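PDB 3QPI: chlorite dismutase from Nitrobacter winogradskyi, which uses a heme b cofactor to break chlorite down into chloride and molecular oxygen. Local coordinates for residues A[106-111]-A[165-170]. Numbering follows the deposited sequence.
Sequences AIFEDK and TEEWTY. With HEM (protoporphyrin IX containing Fe), chain C.
Phe-108 and Glu-167 lie side by side, pointing the same way, with their ends at the heme, both with CG anti to the backbone N (chi1 169° and 172°), and form the tight, buried half of this contact. The carboxylate sits beside the ring with its plane turned 62° from it; Glu-167 OE1 is 3.5 Å from Phe-108 CD1, and OE2 lies in the ring plane at the edge. The far end of the ring meets the porphyrin, Phe-108 CZ packing 3.6 Å from HEM CAA. Next to this pair, Ile-107 CG2 rests on the backbone of Glu-167, 3.7 Å from its CA, while Ile-107 CD1 reaches Tyr-170 CE2 at 3.6 Å, the two side chains crossing at about a right angle. The helix 101-111, widened by a pi-type turn at its end, is thus joined to the connection between helix 152-163 and strand 171-181 on the proximal side of the heme in the chlorite dismutase fold, of the dimeric alpha/beta-barrel clan. Here Glu-167 OE1 hydrogen-bonds ND1 of the axial ligand His-114, and OE2 pairs with Lys-92; the first bond probably makes the imidazole more electron-rich. Phe-108 also stacks on His-114, and an alanine here would probably leave a gap between heme edge, imidazole and carboxylate, those two groups keeping their polar bonds and the iron but less packing. Toward solvent the contact is looser: the extended Lys-111 lays CD 3.2 Å from Glu-166 OE1, and its NZ forms a salt bridge to Glu-166 OE2 at 3.3 Å, whose hydrogen bond is weak. A water links Lys-111 O to Glu-166 N.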
ATOM      1  N   ALA A 106     -14.287   7.893  10.828  1.00 35.37           N
ATOM      2  CA  ALA A 106     -15.589   7.256  10.652  1.00 35.87           C
ATOM      3  C   ALA A 106     -15.726   6.559   9.283  1.00 36.65           C
ATOM      4  O   ALA A 106     -16.179   5.421   9.191  1.00 35.80           O
ATOM      5  CB  ALA A 106     -16.725   8.302  10.854  1.00 32.94           C
ATOM      6  N   ILE A 107     -15.356   7.262   8.219  1.00 33.16           N
ATOM      7  CA  ILE A 107     -15.305   6.668   6.893  1.00 34.83           C
ATOM      8  C   ILE A 107     -14.327   5.492   6.832  1.00 35.07           C
ATOM      9  O   ILE A 107     -14.688   4.413   6.367  1.00 31.82           O
ATOM     10  CB  ILE A 107     -14.905   7.721   5.845  1.00 35.93           C
ATOM     11  CG1 ILE A 107     -15.997   8.803   5.774  1.00 37.17           C
ATOM     12  CG2 ILE A 107     -14.648   7.062   4.478  1.00 31.60           C
ATOM     13  CD1 ILE A 107     -15.672   9.960   4.845  1.00 38.65           C
ATOM     14  N   PHE A 108     -13.101   5.709   7.313  1.00 33.22           N
ATOM     15  CA  PHE A 108     -12.037   4.709   7.243  1.00 29.40           C
ATOM     16  C   PHE A 108     -12.453   3.427   7.944  1.00 30.07           C
ATOM     17  O   PHE A 108     -12.356   2.351   7.372  1.00 30.61           O
ATOM     18  CB  PHE A 108     -10.753   5.280   7.872  1.00 31.62           C
ATOM     19  CG  PHE A 108      -9.645   4.260   8.103  1.00 30.29           C
ATOM     20  CD1 PHE A 108      -8.725   3.967   7.100  1.00 29.91           C
ATOM     21  CD2 PHE A 108      -9.493   3.644   9.340  1.00 27.81           C
ATOM     22  CE1 PHE A 108      -7.683   3.064   7.325  1.00 27.60           C
ATOM     23  CE2 PHE A 108      -8.450   2.731   9.565  1.00 29.18           C
ATOM     24  CZ  PHE A 108      -7.560   2.443   8.556  1.00 26.98           C
ATOM     25  N   GLU A 109     -12.919   3.526   9.182  1.00 32.35           N
ATOM     26  CA  GLU A 109     -13.271   2.320   9.908  1.00 35.30           C
ATOM     27  C   GLU A 109     -14.797   2.073  10.029  1.00 37.74           C
ATOM     28  O   GLU A 109     -15.290   1.014   9.636  1.00 37.73           O
ATOM     29  CB  GLU A 109     -12.604   2.328  11.284  1.00 34.45           C
ATOM     30  CG  GLU A 109     -12.726   0.996  12.025  1.00 35.90           C
ATOM     31  CD  GLU A 109     -12.194  -0.193  11.223  1.00 38.45           C
ATOM     32  OE1 GLU A 109     -12.521  -1.345  11.573  1.00 38.87           O
ATOM     33  OE2 GLU A 109     -11.448   0.012  10.239  1.00 39.96           O
ATOM     34  N   ASP A 110     -15.557   3.021  10.567  1.00 39.75           N
ATOM     35  CA  ASP A 110     -16.955   2.709  10.883  1.00 43.57           C
ATOM     36  C   ASP A 110     -17.780   2.385   9.637  1.00 40.94           C
ATOM     37  O   ASP A 110     -18.602   1.497   9.673  1.00 43.02           O
ATOM     38  CB  ASP A 110     -17.601   3.813  11.709  1.00 48.98           C
ATOM     39  CG  ASP A 110     -16.952   3.968  13.079  1.00 54.65           C
ATOM     40  OD1 ASP A 110     -16.248   3.036  13.539  1.00 54.50           O
ATOM     41  OD2 ASP A 110     -17.141   5.033  13.700  1.00 58.91           O
ATOM     42  N   LYS A 111     -17.529   3.074   8.531  1.00 39.88           N
ATOM     43  CA  LYS A 111     -18.231   2.800   7.290  1.00 41.76           C
ATOM     44  C   LYS A 111     -17.466   1.817   6.387  1.00 45.29           C
ATOM     45  O   LYS A 111     -18.074   0.928   5.806  1.00 44.96           O
ATOM     46  CB  LYS A 111     -18.475   4.096   6.528  1.00 45.91           C
ATOM     47  CG  LYS A 111     -19.141   5.176   7.351  1.00 50.20           C
ATOM     48  CD  LYS A 111     -19.406   6.405   6.504  1.00 58.65           C
ATOM     49  CE  LYS A 111     -19.776   7.635   7.352  1.00 63.94           C
ATOM     50  NZ  LYS A 111     -20.141   8.810   6.498  1.00 65.23           N
ATOM     51  N   THR A 165     -15.162   0.257  -1.218  1.00 34.33           N
ATOM     52  CA  THR A 165     -15.593   0.908   0.021  1.00 31.55           C
ATOM     53  C   THR A 165     -15.802   2.400  -0.173  1.00 32.59           C
ATOM     54  O   THR A 165     -15.376   2.972  -1.183  1.00 30.87           O
ATOM     55  CB  THR A 165     -14.602   0.673   1.138  1.00 34.64           C
ATOM     56  OG1 THR A 165     -13.331   1.252   0.787  1.00 34.79           O
ATOM     57  CG2 THR A 165     -14.441  -0.839   1.371  1.00 34.41           C
ATOM     58  N   GLU A 166     -16.526   3.006   0.764  1.00 35.45           N
ATOM     59  CA  GLU A 166     -16.728   4.456   0.761  1.00 37.39           C
ATOM     60  C   GLU A 166     -15.365   5.169   0.868  1.00 38.04           C
ATOM     61  O   GLU A 166     -15.143   6.206   0.228  1.00 34.66           O
ATOM     62  CB  GLU A 166     -17.648   4.875   1.907  1.00 37.21           C
ATOM     63  CG  GLU A 166     -17.985   6.376   1.935  1.00 41.34           C
ATOM     64  CD  GLU A 166     -18.992   6.741   3.029  1.00 44.45           C
ATOM     65  OE1 GLU A 166     -19.836   5.884   3.363  1.00 41.47           O
ATOM     66  OE2 GLU A 166     -18.937   7.882   3.565  1.00 45.73           O
ATOM     67  N   GLU A 167     -14.458   4.613   1.673  1.00 30.56           N
ATOM     68  CA  GLU A 167     -13.121   5.167   1.744  1.00 32.95           C
ATOM     69  C   GLU A 167     -12.543   5.344   0.339  1.00 31.76           C
ATOM     70  O   GLU A 167     -11.956   6.379   0.035  1.00 30.07           O
ATOM     71  CB  GLU A 167     -12.185   4.297   2.578  1.00 32.15           C
ATOM     72  CG  GLU A 167     -10.721   4.778   2.484  1.00 36.44           C
ATOM     73  CD  GLU A 167      -9.765   4.038   3.414  1.00 38.13           C
ATOM     74  OE1 GLU A 167     -10.173   3.021   4.005  1.00 36.35           O
ATOM     75  OE2 GLU A 167      -8.604   4.492   3.573  1.00 39.72           O
ATOM     76  N   TRP A 168     -12.720   4.347  -0.523  1.00 30.06           N
ATOM     77  CA  TRP A 168     -12.087   4.395  -1.830  1.00 29.96           C
ATOM     78  C   TRP A 168     -12.709   5.383  -2.814  1.00 35.86           C
ATOM     79  O   TRP A 168     -12.083   5.693  -3.833  1.00 30.16           O
ATOM     80  CB  TRP A 168     -11.968   3.006  -2.470  1.00 31.47           C
ATOM     81  CG  TRP A 168     -10.487   2.570  -2.496  1.00 35.96           C
ATOM     82  CD1 TRP A 168      -9.637   2.568  -3.572  1.00 32.35           C
ATOM     83  CD2 TRP A 168      -9.704   2.142  -1.367  1.00 31.96           C
ATOM     84  NE1 TRP A 168      -8.378   2.136  -3.184  1.00 31.96           N
ATOM     85  CE2 TRP A 168      -8.397   1.862  -1.840  1.00 32.91           C
ATOM     86  CE3 TRP A 168      -9.991   1.942  -0.009  1.00 29.75           C
ATOM     87  CZ2 TRP A 168      -7.380   1.396  -1.000  1.00 30.61           C
ATOM     88  CZ3 TRP A 168      -8.981   1.469   0.826  1.00 31.67           C
ATOM     89  CH2 TRP A 168      -7.687   1.216   0.326  1.00 32.72           C
ATOM     90  N   THR A 169     -13.909   5.891  -2.509  1.00 36.42           N
ATOM     91  CA  THR A 169     -14.525   6.885  -3.380  1.00 37.75           C
ATOM     92  C   THR A 169     -13.715   8.165  -3.346  1.00 37.84           C
ATOM     93  O   THR A 169     -13.860   9.013  -4.224  1.00 37.06           O
ATOM     94  CB  THR A 169     -15.998   7.217  -2.991  1.00 37.66           C
ATOM     95  OG1 THR A 169     -16.025   7.797  -1.686  1.00 35.05           O
ATOM     96  CG2 THR A 169     -16.877   5.973  -3.009  1.00 34.93           C
ATOM     97  N   TYR A 170     -12.857   8.306  -2.335  1.00 35.11           N
ATOM     98  CA  TYR A 170     -11.979   9.465  -2.238  1.00 35.66           C
ATOM     99  C   TYR A 170     -10.599   9.286  -2.918  1.00 37.19           C
ATOM    100  O   TYR A 170      -9.779  10.216  -2.913  1.00 35.04           O
ATOM    101  CB  TYR A 170     -11.755   9.827  -0.763  1.00 38.68           C
ATOM    102  CG  TYR A 170     -13.006  10.288  -0.062  1.00 39.53           C
ATOM    103  CD1 TYR A 170     -13.389  11.634  -0.082  1.00 39.40           C
ATOM    104  CD2 TYR A 170     -13.807   9.387   0.623  1.00 37.22           C
ATOM    105  CE1 TYR A 170     -14.559  12.070   0.563  1.00 39.86           C
ATOM    106  CE2 TYR A 170     -14.987   9.814   1.268  1.00 37.27           C
ATOM    107  CZ  TYR A 170     -15.341  11.151   1.234  1.00 39.56           C
ATOM    108  OH  TYR A 170     -16.490  11.551   1.867  1.00 41.77           O
TER
HETATM  109  CHA HEM C1001      -4.043   2.329   6.396  1.00 18.80           C
HETATM  110  CHB HEM C1001      -4.588  -2.192   7.871  1.00 24.82           C
HETATM  111  CHC HEM C1001      -4.557  -3.704   3.249  1.00 20.79           C
HETATM  112  CHD HEM C1001      -4.313   0.803   1.841  1.00 17.06           C
HETATM  113  C1A HEM C1001      -4.179   1.203   7.135  1.00  6.83           C
HETATM  114  C2A HEM C1001      -4.184   1.243   8.589  1.00 12.52           C
HETATM  115  C3A HEM C1001      -4.322  -0.017   9.050  1.00  4.80           C
HETATM  116  C4A HEM C1001      -4.418  -0.865   7.864  1.00 19.25           C
HETATM  117  CMA HEM C1001      -4.402  -0.450  10.559  1.00 28.10           C
HETATM  118  CAA HEM C1001      -4.088   2.570   9.357  1.00 17.10           C
HETATM  119  CBA HEM C1001      -2.686   2.919   9.836  1.00 30.24           C
HETATM  120  CGA HEM C1001      -2.842   4.136  10.724  1.00 33.27           C
HETATM  121  O1A HEM C1001      -2.381   5.201  10.272  1.00 27.72           O
HETATM  122  O2A HEM C1001      -3.437   4.063  11.846  1.00 26.85           O
HETATM  123  C1B HEM C1001      -4.600  -2.917   6.729  1.00 20.73           C
HETATM  124  C2B HEM C1001      -4.570  -4.359   6.753  1.00 16.78           C
HETATM  125  C3B HEM C1001      -4.518  -4.766   5.493  1.00 21.82           C
HETATM  126  C4B HEM C1001      -4.549  -3.607   4.623  1.00 11.90           C
HETATM  127  CMB HEM C1001      -4.539  -5.295   7.988  1.00 20.67           C
HETATM  128  CAB HEM C1001      -4.481  -6.257   5.088  1.00 28.91           C
HETATM  129  CBB HEM C1001      -3.541  -6.682   4.240  1.00 26.00           C
HETATM  130  C1C HEM C1001      -4.517  -2.636   2.438  1.00  7.42           C
HETATM  131  C2C HEM C1001      -4.490  -2.611   0.976  1.00 15.42           C
HETATM  132  C3C HEM C1001      -4.384  -1.332   0.618  1.00 11.41           C
HETATM  133  C4C HEM C1001      -4.388  -0.543   1.836  1.00 18.72           C
HETATM  134  CMC HEM C1001      -4.491  -3.864   0.068  1.00 11.66           C
HETATM  135  CAC HEM C1001      -4.335  -0.684  -0.776  1.00 26.62           C
HETATM  136  CBC HEM C1001      -4.907  -1.311  -1.814  1.00 30.78           C
HETATM  137  C1D HEM C1001      -4.173   1.622   2.889  1.00 17.59           C
HETATM  138  C2D HEM C1001      -4.045   3.054   2.764  1.00  9.98           C
HETATM  139  C3D HEM C1001      -3.953   3.510   4.214  1.00 16.64           C
HETATM  140  C4D HEM C1001      -4.065   2.319   5.022  1.00  6.11           C
HETATM  141  CMD HEM C1001      -3.989   3.970   1.498  1.00 22.39           C
HETATM  142  CAD HEM C1001      -3.810   4.947   4.730  1.00 17.08           C
HETATM  143  CBD HEM C1001      -5.237   5.436   5.022  1.00 22.89           C
HETATM  144  CGD HEM C1001      -5.197   6.908   5.369  1.00 28.50           C
HETATM  145  O1D HEM C1001      -4.426   7.274   6.285  1.00 27.19           O
HETATM  146  O2D HEM C1001      -5.932   7.714   4.733  1.00 28.47           O
HETATM  147  NA  HEM C1001      -4.306  -0.121   6.680  1.00 10.34           N
HETATM  148  NB  HEM C1001      -4.587  -2.459   5.412  1.00 16.16           N
HETATM  149  NC  HEM C1001      -4.464  -1.362   2.929  1.00 18.53           N
HETATM  150  ND  HEM C1001      -4.198   1.214   4.234  1.00 13.16           N
HETATM  151 FE   HEM C1001      -4.551  -0.602   4.687  1.00 23.80          FE
HETATM  152  O   HOH W   1     -18.030   1.134   2.745  1.00 30.32           O